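Local coordinates for hydroxyglutarate synthase (Pseudomonas putida, PDB 6W1G), which catalyses the iron(II)-dependent decarboxylation and hydroxylation of 2-oxoadipate to D-2-hydroxyglutarate, using dioxygen, in a D-lysine catabolic pathway, at residues A[244-256]-A[324-336]. Residues are numbered along the deposited sequence; the frame is centred on the assembly and turned at random.
Sequences KGIPPKAVVEGPP and APAEANAERYMAL
Val251 is the bump here: its side chain pushes into a hollow bordered by Ala326, Glu327, Ala330 and Tyr333. CG2 does the deeper work, packing on Ala330 CB and sitting 3.4 Å from the backbone O of Ala326. CG1, thrown anti to the backbone N (chi1 171°), instead meets the CD1–CE1 side of the Tyr333 ring obliquely, 4.0 Å from CE1. Val251 CA and Ala330 CA, 5.3 Å apart, are the nearest CA pair between loop and helix; the Ala330 methyl faces the loop at this point, and Ala250 CB rests on it as well, beside the valine.

One edge of the hollow is closed by the Glu327 carboxylate, which grips two successive amides of the loop. Ala250 N gives its hydrogen to OE1 at 2.8 Å, on the syn lone pair, and Val251 N reaches OE2 at 3.0 Å along a nearly straight line (176°). With both oxygens engaged, the carboxylate has little freedom to turn. The bend at chi2 (-66°) turns it toward these two amides. The Lys249 and Glu327 side chains cross at about a right angle, Lys249 CD lying 3.6 Å from Glu327 CD.

Farther along the helix, Met334 curls so that its SD lies 3.8 Å from Val252 N and its CE methyl approaches Val252 CB. Beyond the Tyr333 ring, a water in the ring plane accepts from the phenol OH and donates to the carbonyls of Val252 and Gly254, bridging helix to loop. Behind the tyrosine stands helix 304-321, through Leu314, Thr317 and Leu321.

This is loop-on-helix packing, joining helix 330-341 to the irregular segment before strand 264-275. It lies outside the metal site of this glyoxalase-clan (VOC-like) enzyme, the Pro248 side chain about 9 Å from that of the metal ligand Glu294.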
ATOM      1  N   LYS A 244       2.707  23.124   8.599  1.00 21.99           N
ATOM      2  CA  LYS A 244       3.204  23.137   7.227  1.00 25.02           C
ATOM      3  C   LYS A 244       2.105  23.355   6.189  1.00 26.65           C
ATOM      4  O   LYS A 244       2.376  23.243   5.003  1.00 28.26           O
ATOM      5  CB  LYS A 244       3.976  21.836   6.944  1.00 25.62           C
ATOM      6  CG  LYS A 244       5.240  21.641   7.791  1.00 28.90           C
ATOM      7  CD  LYS A 244       6.267  22.718   7.517  1.00 35.72           C
ATOM      8  CE  LYS A 244       7.450  22.601   8.469  1.00 40.27           C
ATOM      9  NZ  LYS A 244       8.694  22.207   7.751  1.00 44.61           N
ATOM     10  N   GLY A 245       0.876  23.668   6.616  1.00 24.85           N
ATOM     11  CA  GLY A 245      -0.185  23.939   5.659  1.00 25.85           C
ATOM     12  C   GLY A 245      -0.883  22.737   5.074  1.00 24.87           C
ATOM     13  O   GLY A 245      -1.525  22.856   4.023  1.00 25.52           O
ATOM     14  N   ILE A 246      -0.774  21.562   5.707  1.00 23.51           N
ATOM     15  CA  ILE A 246      -1.442  20.353   5.236  1.00 23.67           C
ATOM     16  C   ILE A 246      -2.233  19.768   6.401  1.00 21.40           C
ATOM     17  O   ILE A 246      -1.928  18.636   6.859  1.00 20.67           O
ATOM     18  CB  ILE A 246      -0.437  19.382   4.584  1.00 23.86           C
ATOM     19  CG1 ILE A 246       0.862  19.301   5.402  1.00 23.11           C
ATOM     20  CG2 ILE A 246      -0.145  19.845   3.149  1.00 24.11           C
ATOM     21  CD1 ILE A 246       1.816  18.194   4.930  1.00 25.52           C
ATOM     22  N   PRO A 247      -3.152  20.542   7.013  1.00 21.89           N
ATOM     23  CA  PRO A 247      -3.851  20.007   8.186  1.00 23.20           C
ATOM     24  C   PRO A 247      -4.555  18.732   7.791  1.00 18.94           C
ATOM     25  O   PRO A 247      -5.359  18.725   6.836  1.00 19.61           O
ATOM     26  CB  PRO A 247      -4.866  21.096   8.543  1.00 23.28           C
ATOM     27  CG  PRO A 247      -5.027  21.873   7.326  1.00 23.28           C
ATOM     28  CD  PRO A 247      -3.690  21.841   6.613  1.00 22.91           C
ATOM     29  N   PRO A 248      -4.309  17.647   8.492  1.00 20.45           N
ATOM     30  CA  PRO A 248      -4.934  16.400   8.066  1.00 21.11           C
ATOM     31  C   PRO A 248      -6.269  16.233   8.761  1.00 21.32           C
ATOM     32  O   PRO A 248      -6.618  16.951   9.696  1.00 24.29           O
ATOM     33  CB  PRO A 248      -3.970  15.341   8.579  1.00 25.32           C
ATOM     34  CG  PRO A 248      -3.440  15.929   9.861  1.00 28.08           C
ATOM     35  CD  PRO A 248      -3.296  17.417   9.541  1.00 22.63           C
ATOM     36  N   LYS A 249      -7.005  15.249   8.282  1.00 22.31           N
ATOM     37  CA  LYS A 249      -8.169  14.800   9.008  1.00 22.79           C
ATOM     38  C   LYS A 249      -7.754  14.336  10.391  1.00 22.01           C
ATOM     39  O   LYS A 249      -6.778  13.584  10.559  1.00 22.97           O
ATOM     40  CB  LYS A 249      -8.813  13.668   8.219  1.00 22.68           C
ATOM     41  CG  LYS A 249      -9.362  14.072   6.840  1.00 28.79           C
ATOM     42  CD  LYS A 249     -10.572  14.963   6.901  1.00 36.37           C
ATOM     43  CE  LYS A 249     -11.381  14.801   5.605  1.00 41.10           C
ATOM     44  NZ  LYS A 249     -11.905  16.092   5.090  1.00 44.37           N
ATOM     45  N   ALA A 250      -8.469  14.810  11.402  1.00 23.47           N
ATOM     46  CA  ALA A 250      -8.203  14.371  12.765  1.00 24.40           C
ATOM     47  C   ALA A 250      -8.499  12.894  12.961  1.00 25.55           C
ATOM     48  O   ALA A 250      -7.822  12.243  13.755  1.00 26.76           O
ATOM     49  CB  ALA A 250      -9.055  15.167  13.737  1.00 25.36           C
ATOM     50  N   VAL A 251      -9.510  12.354  12.281  1.00 22.60           N
ATOM     51  CA  VAL A 251      -9.764  10.925  12.336  1.00 22.83           C
ATOM     52  C   VAL A 251      -8.652  10.189  11.602  1.00 20.92           C
ATOM     53  O   VAL A 251      -8.390  10.418  10.420  1.00 25.96           O
ATOM     54  CB  VAL A 251     -11.116  10.600  11.703  1.00 27.13           C
ATOM     55  CG1 VAL A 251     -11.295   9.111  11.564  1.00 30.09           C
ATOM     56  CG2 VAL A 251     -12.261  11.188  12.511  1.00 28.81           C
ATOM     57  N   VAL A 252      -7.995   9.280  12.287  1.00 18.78           N
ATOM     58  CA  VAL A 252      -6.980   8.434  11.693  1.00 16.39           C
ATOM     59  C   VAL A 252      -7.618   7.082  11.436  1.00 15.65           C
ATOM     60  O   VAL A 252      -8.175   6.467  12.363  1.00 16.51           O
ATOM     61  CB  VAL A 252      -5.760   8.330  12.624  1.00 16.43           C
ATOM     62  CG1 VAL A 252      -4.739   7.363  12.051  1.00 16.52           C
ATOM     63  CG2 VAL A 252      -5.146   9.698  12.851  1.00 18.57           C
ATOM     64  N   GLU A 253      -7.512   6.598  10.193  1.00 14.94           N
ATOM     65  CA  GLU A 253      -8.012   5.269   9.878  1.00 15.63           C
ATOM     66  C   GLU A 253      -7.040   4.219  10.372  1.00 14.59           C
ATOM     67  O   GLU A 253      -5.830   4.451  10.371  1.00 14.95           O
ATOM     68  CB  GLU A 253      -8.197   5.104   8.371  1.00 17.61           C
ATOM     69  CG  GLU A 253      -9.207   6.077   7.776  1.00 25.14           C
ATOM     70  CD  GLU A 253      -9.405   5.815   6.311  1.00 34.62           C
ATOM     71  OE1 GLU A 253      -8.732   6.474   5.487  1.00 37.03           O
ATOM     72  OE2 GLU A 253     -10.191   4.907   5.987  1.00 41.75           O
ATOM     73  N   GLY A 254      -7.583   3.068  10.781  1.00 13.63           N
ATOM     74  CA  GLY A 254      -6.813   1.971  11.316  1.00 14.42           C
ATOM     75  C   GLY A 254      -6.985   1.841  12.813  1.00 13.99           C
ATOM     76  O   GLY A 254      -7.822   2.494  13.436  1.00 15.63           O
ATOM     77  N   PRO A 255      -6.189   0.975  13.434  1.00 13.28           N
ATOM     78  CA  PRO A 255      -6.232   0.835  14.901  1.00 14.00           C
ATOM     79  C   PRO A 255      -5.771   2.111  15.578  1.00 13.23           C
ATOM     80  O   PRO A 255      -5.172   2.976  14.946  1.00 14.04           O
ATOM     81  CB  PRO A 255      -5.230  -0.296  15.173  1.00 14.53           C
ATOM     82  CG  PRO A 255      -4.212  -0.125  14.052  1.00 15.95           C
ATOM     83  CD  PRO A 255      -5.049   0.251  12.832  1.00 14.91           C
ATOM     84  N   PRO A 256      -6.032   2.244  16.881  1.00 14.62           N
ATOM     85  CA  PRO A 256      -5.459   3.343  17.650  1.00 15.90           C
ATOM     86  C   PRO A 256      -3.968   3.164  17.896  1.00 14.17           C
ATOM     87  O   PRO A 256      -3.380   2.127  17.517  1.00 14.56           O
ATOM     88  CB  PRO A 256      -6.249   3.287  18.959  1.00 16.45           C
ATOM     89  CG  PRO A 256      -6.449   1.800  19.138  1.00 17.61           C
ATOM     90  CD  PRO A 256      -6.673   1.238  17.744  1.00 16.73           C
ATOM     91  N   ALA A 324     -21.507   7.748  11.600  1.00 52.62           N
ATOM     92  CA  ALA A 324     -20.337   7.538  10.752  1.00 51.30           C
ATOM     93  C   ALA A 324     -19.149   8.322  11.287  1.00 50.57           C
ATOM     94  O   ALA A 324     -19.302   9.509  11.609  1.00 50.74           O
ATOM     95  CB  ALA A 324     -20.651   7.987   9.326  1.00 50.98           C
ATOM     96  N   PRO A 325     -17.965   7.718  11.406  1.00 50.22           N
ATOM     97  CA  PRO A 325     -16.795   8.488  11.874  1.00 49.80           C
ATOM     98  C   PRO A 325     -16.545   9.697  10.984  1.00 48.96           C
ATOM     99  O   PRO A 325     -16.301   9.568   9.784  1.00 50.14           O
ATOM    100  CB  PRO A 325     -15.640   7.480  11.804  1.00 50.41           C
ATOM    101  CG  PRO A 325     -16.298   6.120  11.823  1.00 50.96           C
ATOM    102  CD  PRO A 325     -17.637   6.302  11.145  1.00 51.20           C
ATOM    103  N   ALA A 326     -16.603  10.880  11.582  1.00 47.32           N
ATOM    104  CA  ALA A 326     -16.433  12.119  10.845  1.00 45.89           C
ATOM    105  C   ALA A 326     -15.560  13.045  11.673  1.00 44.05           C
ATOM    106  O   ALA A 326     -15.282  12.788  12.846  1.00 43.82           O
ATOM    107  CB  ALA A 326     -17.780  12.792  10.566  1.00 46.44           C
ATOM    108  N   GLU A 327     -15.130  14.142  11.051  1.00 45.80           N
ATOM    109  CA  GLU A 327     -14.318  15.125  11.759  1.00 45.21           C
ATOM    110  C   GLU A 327     -15.070  15.747  12.923  1.00 44.80           C
ATOM    111  O   GLU A 327     -14.450  16.128  13.923  1.00 43.76           O
ATOM    112  CB  GLU A 327     -13.862  16.195  10.773  1.00 45.49           C
ATOM    113  CG  GLU A 327     -12.869  15.638   9.759  1.00 43.63           C
ATOM    114  CD  GLU A 327     -11.566  15.223  10.401  1.00 41.72           C
ATOM    115  OE1 GLU A 327     -10.817  16.130  10.810  1.00 42.08           O
ATOM    116  OE2 GLU A 327     -11.290  13.999  10.516  1.00 39.28           O
ATOM    117  N   ALA A 328     -16.396  15.851  12.821  1.00 45.64           N
ATOM    118  CA  ALA A 328     -17.155  16.516  13.871  1.00 43.66           C
ATOM    119  C   ALA A 328     -17.137  15.709  15.159  1.00 42.17           C
ATOM    120  O   ALA A 328     -17.226  16.285  16.251  1.00 43.14           O
ATOM    121  CB  ALA A 328     -18.593  16.749  13.411  1.00 44.73           C
ATOM    122  N   ASN A 329     -17.022  14.386  15.053  1.00 37.94           N
ATOM    123  CA  ASN A 329     -16.973  13.511  16.217  1.00 39.31           C
ATOM    124  C   ASN A 329     -15.580  12.958  16.498  1.00 34.97           C
ATOM    125  O   ASN A 329     -15.452  11.983  17.250  1.00 35.41           O
ATOM    126  CB  ASN A 329     -17.972  12.365  16.029  1.00 42.36           C
ATOM    127  CG  ASN A 329     -17.768  11.602  14.714  1.00 46.42           C
ATOM    128  OD1 ASN A 329     -16.638  11.325  14.300  1.00 48.85           O
ATOM    129  ND2 ASN A 329     -18.879  11.264  14.049  1.00 47.05           N
ATOM    130  N   ALA A 330     -14.532  13.574  15.923  1.00 35.50           N
ATOM    131  CA  ALA A 330     -13.213  12.933  15.879  1.00 31.99           C
ATOM    132  C   ALA A 330     -12.658  12.626  17.269  1.00 27.89           C
ATOM    133  O   ALA A 330     -12.100  11.547  17.492  1.00 26.81           O
ATOM    134  CB  ALA A 330     -12.214  13.786  15.095  1.00 33.72           C
ATOM    135  N   GLU A 331     -12.757  13.568  18.205  1.00 29.75           N
ATOM    136  CA  GLU A 331     -12.238  13.315  19.543  1.00 29.39           C
ATOM    137  C   GLU A 331     -12.957  12.137  20.190  1.00 26.99           C
ATOM    138  O   GLU A 331     -12.324  11.240  20.767  1.00 26.96           O
ATOM    139  CB  GLU A 331     -12.386  14.569  20.395  1.00 34.19           C
ATOM    140  CG  GLU A 331     -13.732  15.303  20.234  1.00 43.18           C
ATOM    141  CD  GLU A 331     -13.649  16.582  19.397  1.00 47.99           C
ATOM    142  OE1 GLU A 331     -12.813  16.644  18.469  1.00 49.84           O
ATOM    143  OE2 GLU A 331     -14.419  17.531  19.669  1.00 48.91           O
ATOM    144  N   ARG A 332     -14.291  12.122  20.110  1.00 28.02           N
ATOM    145  CA  ARG A 332     -15.066  11.026  20.678  1.00 26.35           C
ATOM    146  C   ARG A 332     -14.761   9.708  19.973  1.00 25.83           C
ATOM    147  O   ARG A 332     -14.640   8.669  20.627  1.00 25.05           O
ATOM    148  CB  ARG A 332     -16.565  11.332  20.604  1.00 30.09           C
ATOM    149  CG  ARG A 332     -17.399  10.164  21.140  1.00 34.48           C
ATOM    150  CD  ARG A 332     -18.841  10.471  21.439  1.00 40.64           C
ATOM    151  NE  ARG A 332     -19.458   9.395  22.216  1.00 43.16           N
ATOM    152  CZ  ARG A 332     -20.378   8.544  21.755  1.00 44.42           C
ATOM    153  NH1 ARG A 332     -20.825   8.630  20.513  1.00 44.22           N
ATOM    154  NH2 ARG A 332     -20.871   7.612  22.558  1.00 43.23           N
ATOM    155  N   TYR A 333     -14.660   9.726  18.638  1.00 24.98           N
ATOM    156  CA  TYR A 333     -14.330   8.509  17.903  1.00 23.22           C
ATOM    157  C   TYR A 333     -12.989   7.947  18.349  1.00 21.61           C
ATOM    158  O   TYR A 333     -12.840   6.745  18.602  1.00 22.44           O
ATOM    159  CB  TYR A 333     -14.274   8.779  16.400  1.00 23.21           C
ATOM    160  CG  TYR A 333     -13.764   7.572  15.646  1.00 22.81           C
ATOM    161  CD1 TYR A 333     -12.473   7.542  15.173  1.00 21.56           C
ATOM    162  CD2 TYR A 333     -14.563   6.441  15.457  1.00 22.65           C
ATOM    163  CE1 TYR A 333     -11.970   6.433  14.486  1.00 22.28           C
ATOM    164  CE2 TYR A 333     -14.062   5.322  14.791  1.00 26.47           C
ATOM    165  CZ  TYR A 333     -12.774   5.329  14.299  1.00 22.11           C
ATOM    166  OH  TYR A 333     -12.303   4.228  13.636  1.00 21.19           O
ATOM    167  N   MET A 334     -11.969   8.804  18.386  1.00 21.42           N
ATOM    168  CA  MET A 334     -10.643   8.328  18.752  1.00 21.35           C
ATOM    169  C   MET A 334     -10.627   7.781  20.175  1.00 21.04           C
ATOM    170  O   MET A 334      -9.953   6.795  20.456  1.00 23.34           O
ATOM    171  CB  MET A 334      -9.608   9.432  18.487  1.00 22.06           C
ATOM    172  CG  MET A 334      -9.471   9.814  16.995  1.00 22.62           C
ATOM    173  SD  MET A 334      -9.013   8.492  15.854  1.00 22.69           S
ATOM    174  CE  MET A 334      -7.443   7.905  16.498  1.00 28.33           C
ATOM    175  N   ALA A 335     -11.426   8.366  21.082  1.00 24.09           N
ATOM    176  CA  ALA A 335     -11.525   7.858  22.446  1.00 22.94           C
ATOM    177  C   ALA A 335     -12.200   6.483  22.480  1.00 23.04           C
ATOM    178  O   ALA A 335     -11.727   5.564  23.165  1.00 24.51           O
ATOM    179  CB  ALA A 335     -12.263   8.867  23.327  1.00 26.66           C
ATOM    180  N   LEU A 336     -13.284   6.312  21.727  1.00 23.05           N
ATOM    181  CA  LEU A 336     -13.969   5.027  21.686  1.00 21.34           C
ATOM    182  C   LEU A 336     -13.099   3.960  21.042  1.00 20.80           C
ATOM    183  O   LEU A 336     -13.116   2.790  21.455  1.00 22.43           O
ATOM    184  CB  LEU A 336     -15.241   5.167  20.869  1.00 24.03           C
ATOM    185  CG  LEU A 336     -16.387   5.944  21.515  1.00 27.57           C
ATOM    186  CD1 LEU A 336     -17.447   6.195  20.475  1.00 27.09           C
ATOM    187  CD2 LEU A 336     -16.925   5.141  22.664  1.00 30.85           C
TER
HETATM  188  O   HOH W   1      -9.839   4.248  12.754  1.00 17.78           O